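Local coordinates for protein putative adhesin (Bacteroides thetaiotaomicron, PDB 4QDG) that probably attaches pili to the bacterial outer membrane as a lipoprotein of the FimB/Mfa2 family, and binds magnesium ions, at residues 179-182 with 183-187; 253-256 with 257-260; 134-137 with 138-142. All blocks are in the same frame, centred on the assembly; numbering follows the deposited sequence.

Contact 1: 179-182 with 183-187; sequences ILFS and YDNNL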
ATOM      1  N   ILE A 179      -2.301  -8.908   5.976  1.00 30.47           N
ATOM      2  CA  ILE A 179      -0.988  -9.290   5.450  1.00 30.26           C
ATOM      3  C   ILE A 179      -1.045 -10.507   4.495  1.00 34.98           C
ATOM      4  O   ILE A 179       0.003 -10.898   3.969  1.00 34.91           O
ATOM      5  CB  ILE A 179       0.069  -9.500   6.561  1.00 33.17           C
ATOM      6  CG1 ILE A 179      -0.203 -10.753   7.411  1.00 35.30           C
ATOM      7  CG2 ILE A 179       0.263  -8.233   7.387  1.00 32.40           C
ATOM      8  CD1 ILE A 179       1.064 -11.406   7.920  1.00 36.46           C
ATOM      9  N   LEU A 180      -2.249 -11.067   4.249  1.00 30.77           N
ATOM     10  CA  LEU A 180      -2.439 -12.193   3.332  1.00 30.61           C
ATOM     11  C   LEU A 180      -3.389 -11.803   2.205  1.00 31.96           C
ATOM     12  O   LEU A 180      -4.523 -11.404   2.464  1.00 30.51           O
ATOM     13  CB  LEU A 180      -2.960 -13.442   4.075  1.00 31.64           C
ATOM     14  CG  LEU A 180      -3.099 -14.735   3.245  1.00 37.64           C
ATOM     15  CD1 LEU A 180      -1.736 -15.228   2.723  1.00 37.79           C
ATOM     16  CD2 LEU A 180      -3.787 -15.856   4.068  1.00 42.14           C
ATOM     17  N   PHE A 181      -2.911 -11.916   0.962  1.00 28.52           N
ATOM     18  CA  PHE A 181      -3.701 -11.612  -0.232  1.00 28.38           C
ATOM     19  C   PHE A 181      -4.090 -12.880  -0.979  1.00 34.25           C
ATOM     20  O   PHE A 181      -3.242 -13.754  -1.169  1.00 33.01           O
ATOM     21  CB  PHE A 181      -2.914 -10.700  -1.201  1.00 28.85           C
ATOM     22  CG  PHE A 181      -2.586  -9.322  -0.701  1.00 29.30           C
ATOM     23  CD1 PHE A 181      -1.417  -9.085   0.018  1.00 32.11           C
ATOM     24  CD2 PHE A 181      -3.410  -8.239  -1.001  1.00 28.68           C
ATOM     25  CE1 PHE A 181      -1.105  -7.797   0.465  1.00 30.67           C
ATOM     26  CE2 PHE A 181      -3.088  -6.947  -0.564  1.00 29.68           C
ATOM     27  CZ  PHE A 181      -1.930  -6.732   0.150  1.00 26.97           C
ATOM     28  N   SER A 182      -5.345 -12.960  -1.473  1.00 31.91           N
ATOM     29  CA  SER A 182      -5.747 -14.049  -2.365  1.00 32.41           C
ATOM     30  C   SER A 182      -5.320 -13.668  -3.791  1.00 36.76           C
ATOM     31  O   SER A 182      -4.818 -12.558  -4.001  1.00 35.18           O
ATOM     32  CB  SER A 182      -7.245 -14.354  -2.292  1.00 36.13           C
ATOM     33  OG  SER A 182      -8.050 -13.197  -2.424  1.00 46.53           O
ATOM     34  N   TYR A 183      -5.595 -14.552  -4.770  1.00 34.31           N
ATOM     35  CA  TYR A 183      -5.218 -14.416  -6.175  1.00 33.14           C
ATOM     36  C   TYR A 183      -5.750 -13.137  -6.827  1.00 36.03           C
ATOM     37  O   TYR A 183      -5.104 -12.630  -7.738  1.00 35.62           O
ATOM     38  CB  TYR A 183      -5.678 -15.654  -6.976  1.00 33.54           C
ATOM     39  CG  TYR A 183      -7.185 -15.791  -7.121  1.00 35.55           C
ATOM     40  CD1 TYR A 183      -7.949 -16.463  -6.155  1.00 36.55           C
ATOM     41  CD2 TYR A 183      -7.848 -15.282  -8.240  1.00 36.68           C
ATOM     42  CE1 TYR A 183      -9.338 -16.596  -6.292  1.00 36.58           C
ATOM     43  CE2 TYR A 183      -9.234 -15.391  -8.376  1.00 38.74           C
ATOM     44  CZ  TYR A 183      -9.973 -16.065  -7.414  1.00 47.41           C
ATOM     45  OH  TYR A 183     -11.329 -16.167  -7.614  1.00 52.88           O
ATOM     46  N   ASP A 184      -6.918 -12.644  -6.392  1.00 30.75           N
ATOM     47  CA  ASP A 184      -7.588 -11.471  -6.957  1.00 30.64           C
ATOM     48  C   ASP A 184      -7.231 -10.179  -6.209  1.00 33.91           C
ATOM     49  O   ASP A 184      -7.913  -9.170  -6.389  1.00 34.62           O
ATOM     50  CB  ASP A 184      -9.119 -11.694  -6.947  1.00 33.37           C
ATOM     51  CG  ASP A 184      -9.738 -12.012  -5.584  1.00 35.41           C
ATOM     52  OD1 ASP A 184      -8.983 -12.151  -4.609  1.00 33.01           O
ATOM     53  OD2 ASP A 184     -10.980 -12.036  -5.488  1.00 47.53           O
ATOM     54  N   ASN A 185      -6.158 -10.219  -5.384  1.00 27.93           N
ATOM     55  CA  ASN A 185      -5.616  -9.127  -4.598  1.00 27.28           C
ATOM     56  C   ASN A 185      -6.527  -8.753  -3.386  1.00 32.53           C
ATOM     57  O   ASN A 185      -6.219  -7.801  -2.652  1.00 29.55           O
ATOM     58  CB  ASN A 185      -5.316  -7.887  -5.468  1.00 26.40           C
ATOM     59  CG  ASN A 185      -4.270  -7.016  -4.872  1.00 40.20           C
ATOM     60  OD1 ASN A 185      -3.207  -7.485  -4.418  1.00 28.51           O
ATOM     61  ND2 ASN A 185      -4.578  -5.731  -4.812  1.00 28.97           N
ATOM     62  N   ASN A 186      -7.608  -9.519  -3.153  1.00 29.70           N
ATOM     63  CA  ASN A 186      -8.443  -9.270  -1.985  1.00 29.63           C
ATOM     64  C   ASN A 186      -7.717  -9.799  -0.716  1.00 33.66           C
ATOM     65  O   ASN A 186      -6.871 -10.704  -0.817  1.00 33.01           O
ATOM     66  CB  ASN A 186      -9.824  -9.955  -2.153  1.00 34.06           C
ATOM     67  CG  ASN A 186     -10.889  -9.510  -1.142  1.00 71.51           C
ATOM     68  OD1 ASN A 186     -10.717  -8.539  -0.383  1.00 70.11           O
ATOM     69  ND2 ASN A 186     -12.030 -10.208  -1.114  1.00 61.50           N
ATOM     70  N   LEU A 187      -8.051  -9.251   0.471  1.00 28.41           N
ATOM     71  CA  LEU A 187      -7.433  -9.725   1.707  1.00 28.30           C
ATOM     72  C   LEU A 187      -8.103 -10.986   2.195  1.00 35.09           C
ATOM     73  O   LEU A 187      -9.317 -11.139   2.058  1.00 35.40           O
ATOM     74  CB  LEU A 187      -7.478  -8.662   2.833  1.00 26.56           C
ATOM     75  CG  LEU A 187      -6.727  -7.363   2.566  1.00 26.58           C
ATOM     76  CD1 LEU A 187      -7.134  -6.294   3.565  1.00 21.76           C
ATOM     77  CD2 LEU A 187      -5.171  -7.585   2.484  1.00 23.24           C
TER
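Phe181 meets Asn185, Asn186 and Leu187 where the chain doubles back on itself, and the CD2/CE2 side of its ring takes the contacts, Asn185 at CD2 and Leu187 at CE2. With CG anti to the carbonyl carbon (chi1 -65°), the side chain extends alongside those of Asn185 and Leu187. Phe181 CB lies 4.0 Å from Asn186 O. Further out, Phe181 CD2 comes within 3.3 Å of Asn185 O, which sits at the ring edge near its plane, and the same CD2 is 3.5 Å from Asn185 OD1. The Asn185 amide runs beside the ring with its plane turned only 6° from it. Its ND2 donates to Asn149 OD1 on strand 140-159, a bond that would fix the rotation of the amide. Phe181 CE2 reaches Leu187 CD2 at 3.7 Å; this methyl rests over one face, displaced toward the rim, in a CH-pi contact. At the tip, Phe181 CZ is 4.1 Å from the same Leu187 CD2.

The reversal combines a type I beta turn from Ser182 to Asn185 with a G1 bulge, Asn185 taking the left-handed position (phi 72°). Asn185 N bonds to Ser182 O at 3.0 Å from well above the carbonyl plane, whereas Ser182 N meets Asn186 O at 2.8 Å in a nearly straight bond. Beyond the bulge, Phe181 and Leu187 form a single beta bridge. Phe181 also pairs through its backbone with Val108, on the neighbouring strand of a three-stranded antiparallel sheet.

Within the turn, Ser182 OG donates to Asp184 OD1 at 2.6 Å, closing a side-chain link across Tyr183. That carboxylate oxygen also receives a weak bond from Asn186 N, so one acceptor ties together both arms of the turn. The ring of Tyr183 packs edge-to-face with Tyr103.

Contact 2: 253-256 with 257-260; sequences INYL and LMLK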
ATOM      1  N   ILE A 253      -9.902   3.400   9.186  1.00 27.05           N
ATOM      2  CA  ILE A 253     -10.493   3.488   7.851  1.00 26.65           C
ATOM      3  C   ILE A 253     -11.658   4.507   7.821  1.00 32.78           C
ATOM      4  O   ILE A 253     -11.705   5.362   6.918  1.00 33.85           O
ATOM      5  CB  ILE A 253     -10.874   2.093   7.311  1.00 28.92           C
ATOM      6  CG1 ILE A 253      -9.576   1.305   7.061  1.00 28.56           C
ATOM      7  CG2 ILE A 253     -11.710   2.211   6.039  1.00 28.35           C
ATOM      8  CD1 ILE A 253      -9.604   0.278   6.130  1.00 32.13           C
ATOM      9  N   ASN A 254     -12.507   4.481   8.843  1.00 28.69           N
ATOM     10  CA  ASN A 254     -13.614   5.421   9.019  1.00 30.06           C
ATOM     11  C   ASN A 254     -13.140   6.867   9.083  1.00 31.03           C
ATOM     12  O   ASN A 254     -13.776   7.737   8.496  1.00 29.50           O
ATOM     13  CB  ASN A 254     -14.385   5.103  10.304  1.00 30.97           C
ATOM     14  CG  ASN A 254     -15.155   3.809  10.260  1.00 55.83           C
ATOM     15  OD1 ASN A 254     -14.961   2.943   9.399  1.00 56.58           O
ATOM     16  ND2 ASN A 254     -16.003   3.622  11.243  1.00 49.63           N
ATOM     17  N   TYR A 255     -12.020   7.108   9.779  1.00 27.79           N
ATOM     18  CA  TYR A 255     -11.436   8.436   9.950  1.00 27.05           C
ATOM     19  C   TYR A 255     -10.870   8.908   8.625  1.00 29.28           C
ATOM     20  O   TYR A 255     -11.178  10.016   8.246  1.00 28.64           O
ATOM     21  CB  TYR A 255     -10.384   8.435  11.085  1.00 27.86           C
ATOM     22  CG  TYR A 255     -10.999   8.733  12.434  1.00 29.29           C
ATOM     23  CD1 TYR A 255     -11.888   7.838  13.031  1.00 30.75           C
ATOM     24  CD2 TYR A 255     -10.791   9.959  13.061  1.00 30.80           C
ATOM     25  CE1 TYR A 255     -12.520   8.137  14.239  1.00 27.81           C
ATOM     26  CE2 TYR A 255     -11.450  10.287  14.246  1.00 32.72           C
ATOM     27  CZ  TYR A 255     -12.294   9.361  14.847  1.00 37.57           C
ATOM     28  OH  TYR A 255     -12.898   9.657  16.047  1.00 36.95           O
ATOM     29  N   LEU A 256     -10.219   8.031   7.845  1.00 26.07           N
ATOM     30  CA  LEU A 256      -9.666   8.445   6.536  1.00 26.44           C
ATOM     31  C   LEU A 256     -10.772   8.749   5.538  1.00 30.56           C
ATOM     32  O   LEU A 256     -10.618   9.635   4.708  1.00 29.75           O
ATOM     33  CB  LEU A 256      -8.699   7.402   5.926  1.00 25.25           C
ATOM     34  CG  LEU A 256      -7.498   6.976   6.760  1.00 28.89           C
ATOM     35  CD1 LEU A 256      -6.764   5.852   6.070  1.00 28.25           C
ATOM     36  CD2 LEU A 256      -6.570   8.138   7.041  1.00 30.05           C
ATOM     37  N   LEU A 257     -11.877   7.997   5.623  1.00 27.28           N
ATOM     38  CA  LEU A 257     -13.016   8.169   4.740  1.00 26.31           C
ATOM     39  C   LEU A 257     -13.753   9.477   5.085  1.00 29.57           C
ATOM     40  O   LEU A 257     -14.516   9.933   4.247  1.00 29.82           O
ATOM     41  CB  LEU A 257     -13.957   6.934   4.785  1.00 25.53           C
ATOM     42  CG  LEU A 257     -13.419   5.612   4.173  1.00 27.41           C
ATOM     43  CD1 LEU A 257     -14.401   4.456   4.406  1.00 25.85           C
ATOM     44  CD2 LEU A 257     -13.085   5.752   2.680  1.00 26.99           C
HETATM   45  N   MSE A 258     -13.480  10.118   6.261  1.00 26.32           N
HETATM   46  CA  MSE A 258     -14.076  11.442   6.558  1.00 28.26           C
HETATM   47  C   MSE A 258     -13.404  12.496   5.649  1.00 31.84           C
HETATM   48  O   MSE A 258     -14.032  13.499   5.328  1.00 32.08           O
HETATM   49  CB  MSE A 258     -13.974  11.863   8.037  1.00 30.03           C
HETATM   50  CG  MSE A 258     -14.746  11.001   8.998  1.00 37.17           C
HETATM   51 SE   MSE A 258     -14.099  11.319  10.856  0.75 46.28          SE
HETATM   52  CE  MSE A 258     -15.145   9.806  11.777  1.00 42.80           C
ATOM     53  N   LEU A 259     -12.150  12.235   5.194  1.00 26.49           N
ATOM     54  CA  LEU A 259     -11.495  13.119   4.245  1.00 26.76           C
ATOM     55  C   LEU A 259     -12.148  12.920   2.855  1.00 33.72           C
ATOM     56  O   LEU A 259     -12.404  13.895   2.155  1.00 34.63           O
ATOM     57  CB  LEU A 259      -9.972  12.867   4.185  1.00 26.02           C
ATOM     58  CG  LEU A 259      -9.204  13.685   3.120  1.00 29.74           C
ATOM     59  CD1 LEU A 259      -9.152  15.148   3.521  1.00 29.80           C
ATOM     60  CD2 LEU A 259      -7.791  13.168   2.949  1.00 29.94           C
ATOM     61  N   LYS A 260     -12.423  11.660   2.471  1.00 30.51           N
ATOM     62  CA  LYS A 260     -13.065  11.363   1.199  1.00 30.49           C
ATOM     63  C   LYS A 260     -14.449  12.010   1.115  1.00 34.31           C
ATOM     64  O   LYS A 260     -14.745  12.665   0.126  1.00 33.79           O
ATOM     65  CB  LYS A 260     -13.175   9.864   0.976  1.00 31.69           C
ATOM     66  CG  LYS A 260     -13.475   9.490  -0.481  1.00 37.62           C
ATOM     67  CD  LYS A 260     -14.394   8.281  -0.580  1.00 40.07           C
ATOM     68  CE  LYS A 260     -15.855   8.659  -0.406  1.00 42.88           C
ATOM     69  NZ  LYS A 260     -16.727   7.462  -0.501  1.00 62.11           N
TER
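Leu257 N donates to Ile253 O at 2.9 Å in an ordinary i to i+4 helical bond, but the next two bonds close over three residues, Met258 N to Tyr255 O at 3.0 Å and Leu259 N to Leu256 O at 3.1 Å, both with the donor well above the carbonyl plane. Met258, present as selenomethionine, then turns back along the helix toward Tyr255. A chi1 of -65° sets its CG beside the backbone N, and the chain runs extended from there, which carries SE and CE over one face of the ring. SE stands 4.3 Å from the centroid of the Tyr255 ring, a Met-aromatic contact, and CE lies 4.0 Å from the same Tyr255 centroid as a CH-pi partner, shifted toward the rim near CD1 and CE1. This is packing within helix 252-263, which lies against strands 278-285 and 295-298; Tyr255 touches Met281 and Ile296 there. On a different side of the helix, Ile253 CG2 and Leu257 CD1 meet at 3.9 Å, the two side chains running side by side. Leu257 also touches Phe272 of helix 269-275, and Lys260 NZ bonds to Ser269 OG and Met267 O.

Contact 3: 134-137 with 138-142; sequences ATAD and LYSEG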
ATOM      1  N   ALA A 134      -5.841 -12.089 -25.832  1.00 28.04           N
ATOM      2  CA  ALA A 134      -5.625 -13.083 -26.870  1.00 28.98           C
ATOM      3  C   ALA A 134      -4.366 -12.696 -27.657  1.00 36.12           C
ATOM      4  O   ALA A 134      -4.068 -11.506 -27.819  1.00 34.98           O
ATOM      5  CB  ALA A 134      -6.834 -13.180 -27.796  1.00 29.59           C
ATOM      6  N   THR A 135      -3.615 -13.696 -28.093  1.00 34.05           N
ATOM      7  CA  THR A 135      -2.392 -13.500 -28.867  1.00 34.97           C
ATOM      8  C   THR A 135      -2.720 -13.085 -30.290  1.00 39.16           C
ATOM      9  O   THR A 135      -3.835 -13.314 -30.766  1.00 40.27           O
ATOM     10  CB  THR A 135      -1.565 -14.791 -28.902  1.00 42.78           C
ATOM     11  OG1 THR A 135      -2.346 -15.819 -29.528  1.00 42.83           O
ATOM     12  CG2 THR A 135      -1.078 -15.215 -27.531  1.00 37.85           C
ATOM     13  N   ALA A 136      -1.736 -12.510 -30.979  1.00 33.35           N
ATOM     14  CA  ALA A 136      -1.870 -12.135 -32.369  1.00 32.09           C
ATOM     15  C   ALA A 136      -0.562 -12.366 -33.107  1.00 36.50           C
ATOM     16  O   ALA A 136       0.491 -12.523 -32.476  1.00 36.01           O
ATOM     17  CB  ALA A 136      -2.292 -10.677 -32.485  1.00 31.73           C
ATOM     18  N   ASP A 137      -0.637 -12.425 -34.447  1.00 33.20           N
ATOM     19  CA  ASP A 137       0.535 -12.463 -35.301  1.00 32.97           C
ATOM     20  C   ASP A 137       1.246 -11.129 -35.131  1.00 37.10           C
ATOM     21  O   ASP A 137       0.583 -10.088 -35.138  1.00 35.33           O
ATOM     22  CB  ASP A 137       0.135 -12.682 -36.759  1.00 34.55           C
ATOM     23  CG  ASP A 137      -0.216 -14.115 -37.103  1.00 42.64           C
ATOM     24  OD1 ASP A 137       0.235 -15.032 -36.373  1.00 41.74           O
ATOM     25  OD2 ASP A 137      -0.917 -14.325 -38.118  1.00 47.28           O
ATOM     26  N   LEU A 138       2.569 -11.165 -34.878  1.00 33.65           N
ATOM     27  CA  LEU A 138       3.405  -9.986 -34.648  1.00 32.72           C
ATOM     28  C   LEU A 138       3.014  -9.234 -33.358  1.00 35.00           C
ATOM     29  O   LEU A 138       3.172  -7.998 -33.269  1.00 33.89           O
ATOM     30  CB  LEU A 138       3.397  -9.042 -35.857  1.00 32.82           C
ATOM     31  CG  LEU A 138       4.759  -8.696 -36.427  1.00 36.98           C
ATOM     32  CD1 LEU A 138       5.601  -9.943 -36.710  1.00 35.84           C
ATOM     33  CD2 LEU A 138       4.603  -7.833 -37.652  1.00 38.44           C
ATOM     34  N   TYR A 139       2.567 -10.022 -32.348  1.00 28.79           N
ATOM     35  CA  TYR A 139       2.240  -9.665 -30.967  1.00 27.80           C
ATOM     36  C   TYR A 139       1.094  -8.664 -30.804  1.00 37.22           C
ATOM     37  O   TYR A 139       1.200  -7.508 -31.231  1.00 39.26           O
ATOM     38  CB  TYR A 139       3.494  -9.145 -30.183  1.00 27.70           C
ATOM     39  CG  TYR A 139       4.751  -9.965 -30.427  1.00 27.59           C
ATOM     40  CD1 TYR A 139       4.952 -11.179 -29.778  1.00 28.70           C
ATOM     41  CD2 TYR A 139       5.677  -9.587 -31.400  1.00 28.06           C
ATOM     42  CE1 TYR A 139       6.052 -11.992 -30.079  1.00 29.80           C
ATOM     43  CE2 TYR A 139       6.770 -10.394 -31.713  1.00 29.30           C
ATOM     44  CZ  TYR A 139       6.969 -11.578 -31.025  1.00 33.99           C
ATOM     45  OH  TYR A 139       8.071 -12.337 -31.290  1.00 38.62           O
ATOM     46  N   SER A 140       0.014  -9.102 -30.116  1.00 33.37           N
ATOM     47  CA  SER A 140      -1.098  -8.225 -29.753  1.00 32.39           C
ATOM     48  C   SER A 140      -0.626  -7.329 -28.634  1.00 35.83           C
ATOM     49  O   SER A 140       0.231  -7.743 -27.854  1.00 34.93           O
ATOM     50  CB  SER A 140      -2.316  -9.024 -29.302  1.00 33.10           C
ATOM     51  OG  SER A 140      -1.964  -9.926 -28.265  1.00 34.46           O
ATOM     52  N   GLU A 141      -1.154  -6.109 -28.553  1.00 32.66           N
ATOM     53  CA  GLU A 141      -0.719  -5.200 -27.496  1.00 33.03           C
ATOM     54  C   GLU A 141      -1.729  -5.173 -26.384  1.00 39.30           C
ATOM     55  O   GLU A 141      -2.934  -5.217 -26.640  1.00 39.95           O
ATOM     56  CB  GLU A 141      -0.476  -3.792 -28.022  1.00 34.18           C
ATOM     57  CG  GLU A 141       0.795  -3.694 -28.844  1.00 49.05           C
ATOM     58  CD  GLU A 141       1.081  -2.346 -29.479  1.00 80.21           C
ATOM     59  OE1 GLU A 141       0.171  -1.485 -29.509  1.00 63.33           O
ATOM     60  OE2 GLU A 141       2.216  -2.170 -29.976  1.00 90.19           O
ATOM     61  N   GLY A 142      -1.229  -5.114 -25.157  1.00 34.90           N
ATOM     62  CA  GLY A 142      -2.063  -5.041 -23.968  1.00 34.03           C
ATOM     63  C   GLY A 142      -1.369  -4.319 -22.840  1.00 34.79           C
ATOM     64  O   GLY A 142      -0.148  -4.382 -22.723  1.00 33.80           O
TER
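Ser140 reaches back across the turn to Ala134, and this hydroxyl-to-carbonyl hydrogen bond is the shorter of the two that join 134-137 to 138-142. Ser140 OG donates to Ala134 O at 2.7 Å, approaching with a tilt of 16° from the carbonyl plane. The hydroxyl is placed there by a chi1 of 54°, which tucks OG between the backbone N and the carbonyl carbon. The second bond is between backbones and weak: Tyr139 N to Ala136 O, 3.3 Å.

Apolar contact is slight. The CB atoms of Ala136 and Ser140 both point into the gap between the arms and meet at 3.6 Å, one methyl against the methylene that carries the hydroxyl.

The polar side chains beside the turn are held from outside it. Thr135 OG1 and Asp137 OD1 both bond to the imidazole of His13, at NE2 and ND1 respectively, and Tyr139 OH bonds to Asp70 OD1. Through their backbones Ala136 and Ser140 each bond to Gly14, which precedes strand 15-20.

Leu138 has a left-handed backbone (phi 65°) at the third position of a type II beta turn running from Ala136 to Tyr139. The turn forms the surface tip of the antiparallel beta hairpin made by strands 127-137 and 140-159.

Overall arrangement
Along the chain contact 3 comes first, then contact 1, then contact 2. Between centres, contacts 1 and 3 lie about 29 Å apart, contacts 1 and 2 about 22 Å, and contacts 2 and 3 about 42 Å; none touches another. Strand 140-159 relates them: it starts in the hairpin of contact 3, passes contact 1 at Met147 and Asn149, and pairs in parallel with strand 278-285, against which the helix of contact 2 packs. The side chain of Ile253 (contact 2) is about 4 Å from that of the magnesium ligand Leu273; that of Phe181 (contact 1) stays about 8 Å from that of Asn151. The strand thus physically joins the hairpin end to the part holding this magnesium site.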